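PDB 3F3B: phage-like element PBSX protein xkdH from Bacillus subtilis, which is of unknown function but belongs to a family of the phage-barrel clan, possibly with a structural role in the particle of the defective prophage PBSX. Local coordinates for residues D12-A17 against N85-W90. Numbering follows the deposited sequence.
Sequences DIYHEA and NDKIIW. With PO4 (phosphate ion), chain B.
K87 lays the end of its side chain over one face of the Y14 ring. Its chain leaves the backbone extended, with CG anti to the backbone N, and then bends at chi3 (66°); this turn carries K87 CE across the ring as a CH-pi contact, 4.1 Å from the Y14 ring centroid. The ammonium follows in a cation-pi contact, with K87 NZ 4.7 Å from the same Y14 centroid and 15° off the ring normal. Farther along the ring, Y14 CE2 packs obliquely against I89 CG1, so Y14 lies across its two neighbours on the opposing strand.

Beneath these side chains the backbones of D12 and I89, and of Y14 and K87, form hydrogen-bonded antiparallel pairs. I13 and I88 make the non-hydrogen-bonded pair between them and project to the other side of the sheet, side by side, with I13 CG1 4.0 Å from I88 CG2.

Where the pairing ends, H15 takes over. H15 ND1 donates to D86 OD1 at 2.6 Å; the carboxylate oxygen lies near the ring plane, whereas the imidazole nitrogen sits well above the carboxylate plane. The same OD1 accepts from a water that in turn accepts the hydrogen bond of E16 N, while D86 OD2 is tied to the backbone of R83, so both oxygens of this buried carboxylate are engaged. This histidine-carboxylate bond and its bridging water close the end of a pairing between strands 9-19 and 87-90, part of a curled antiparallel sheet, consistent with the phage-barrel clan to which the family belongs.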
# COMPACT_ATOMS: atom_id res chain seq x y z
N ASP A 12 0.91 6.22 -6.22
CA ASP A 12 1.21 7.20 -5.19
C ASP A 12 1.34 6.36 -3.93
O ASP A 12 0.60 5.39 -3.75
CB ASP A 12 0.08 8.21 -5.03
CG ASP A 12 -0.03 9.14 -6.21
OD1 ASP A 12 1.00 9.35 -6.89
OD2 ASP A 12 -1.14 9.67 -6.43
N ILE A 13 2.27 6.73 -3.07
CA ILE A 13 2.50 5.99 -1.84
C ILE A 13 2.24 6.86 -0.61
O ILE A 13 2.61 8.03 -0.58
CB ILE A 13 3.95 5.46 -1.82
CG1 ILE A 13 4.23 4.67 -3.10
CG2 ILE A 13 4.14 4.54 -0.63
CD1 ILE A 13 5.70 4.25 -3.27
N TYR A 14 1.60 6.27 0.39
CA TYR A 14 1.27 6.94 1.65
C TYR A 14 1.83 6.10 2.79
O TYR A 14 1.55 4.90 2.87
CB TYR A 14 -0.24 7.04 1.85
CG TYR A 14 -1.00 7.80 0.79
CD1 TYR A 14 -1.64 9.00 1.08
CD2 TYR A 14 -1.10 7.29 -0.51
CE1 TYR A 14 -2.37 9.69 0.10
CE2 TYR A 14 -1.81 7.97 -1.50
CZ TYR A 14 -2.44 9.16 -1.18
OH TYR A 14 -3.14 9.84 -2.17
N HIS A 15 2.57 6.74 3.68
CA HIS A 15 3.14 6.03 4.81
C HIS A 15 2.29 6.17 6.06
O HIS A 15 1.69 7.22 6.30
CB HIS A 15 4.54 6.56 5.11
CG HIS A 15 5.48 6.47 3.95
ND1 HIS A 15 5.56 5.36 3.14
CD2 HIS A 15 6.42 7.34 3.51
CE1 HIS A 15 6.51 5.55 2.24
NE2 HIS A 15 7.05 6.74 2.44
N GLU A 16 2.22 5.11 6.86
CA GLU A 16 1.48 5.17 8.10
C GLU A 16 2.23 6.18 8.96
O GLU A 16 3.46 6.25 8.91
CB GLU A 16 1.48 3.79 8.79
CG GLU A 16 0.66 2.73 8.07
CD GLU A 16 -0.84 2.85 8.33
OE1 GLU A 16 -1.34 4.00 8.42
OE2 GLU A 16 -1.53 1.81 8.42
N ALA A 17 1.50 7.00 9.71
CA ALA A 17 2.15 7.99 10.55
C ALA A 17 1.47 8.11 11.90
O ALA A 17 0.27 7.90 12.03
CB ALA A 17 2.16 9.36 9.84
N ASN A 85 2.85 -1.66 5.25
CA ASN A 85 1.63 -1.00 5.69
C ASN A 85 1.48 0.30 4.91
O ASN A 85 0.61 1.12 5.22
CB ASN A 85 1.64 -0.75 7.19
CG ASN A 85 1.59 -2.04 7.99
OD1 ASN A 85 0.71 -2.87 7.79
ND2 ASN A 85 2.56 -2.21 8.88
N ASP A 86 2.33 0.48 3.91
CA ASP A 86 2.23 1.65 3.06
C ASP A 86 0.95 1.48 2.27
O ASP A 86 0.54 0.35 2.00
CB ASP A 86 3.35 1.69 2.02
CG ASP A 86 4.56 2.45 2.49
OD1 ASP A 86 4.50 3.03 3.60
OD2 ASP A 86 5.55 2.46 1.73
N LYS A 87 0.32 2.59 1.90
CA LYS A 87 -0.88 2.51 1.07
C LYS A 87 -0.46 3.03 -0.29
O LYS A 87 0.09 4.13 -0.40
CB LYS A 87 -2.01 3.40 1.61
CG LYS A 87 -3.20 3.50 0.65
CD LYS A 87 -4.40 4.22 1.26
CE LYS A 87 -4.10 5.69 1.54
NZ LYS A 87 -5.27 6.38 2.12
N ILE A 88 -0.67 2.24 -1.33
CA ILE A 88 -0.31 2.70 -2.66
C ILE A 88 -1.58 2.81 -3.49
O ILE A 88 -2.49 1.98 -3.36
CB ILE A 88 0.69 1.76 -3.38
CG1 ILE A 88 -0.00 0.46 -3.79
CG2 ILE A 88 1.89 1.48 -2.47
CD1 ILE A 88 0.83 -0.41 -4.72
N ILE A 89 -1.65 3.86 -4.30
CA ILE A 89 -2.79 4.10 -5.16
C ILE A 89 -2.36 3.88 -6.61
O ILE A 89 -1.50 4.60 -7.12
CB ILE A 89 -3.30 5.54 -5.03
CG1 ILE A 89 -3.54 5.90 -3.55
CG2 ILE A 89 -4.55 5.73 -5.87
CD1 ILE A 89 -4.76 5.27 -2.93
N TRP A 90 -2.95 2.88 -7.25
CA TRP A 90 -2.65 2.58 -8.64
C TRP A 90 -3.97 2.52 -9.38
O TRP A 90 -4.84 1.71 -9.05
CB TRP A 90 -1.93 1.24 -8.77
CG TRP A 90 -1.84 0.75 -10.18
CD1 TRP A 90 -1.15 1.32 -11.22
CD2 TRP A 90 -2.51 -0.39 -10.73
NE1 TRP A 90 -1.35 0.60 -12.37
CE2 TRP A 90 -2.18 -0.46 -12.10
CE3 TRP A 90 -3.36 -1.37 -10.19
CZ2 TRP A 90 -2.67 -1.46 -12.95
CZ3 TRP A 90 -3.85 -2.37 -11.03
CH2 TRP A 90 -3.50 -2.41 -12.40
P PO4 B . -0.62 2.97 -15.12
O1 PO4 B . -2.00 3.48 -14.95
O2 PO4 B . -0.13 3.29 -16.49
O3 PO4 B . 0.27 3.62 -14.12
O4 PO4 B . -0.60 1.50 -14.91
O HOH W 1 3.89 2.93 6.06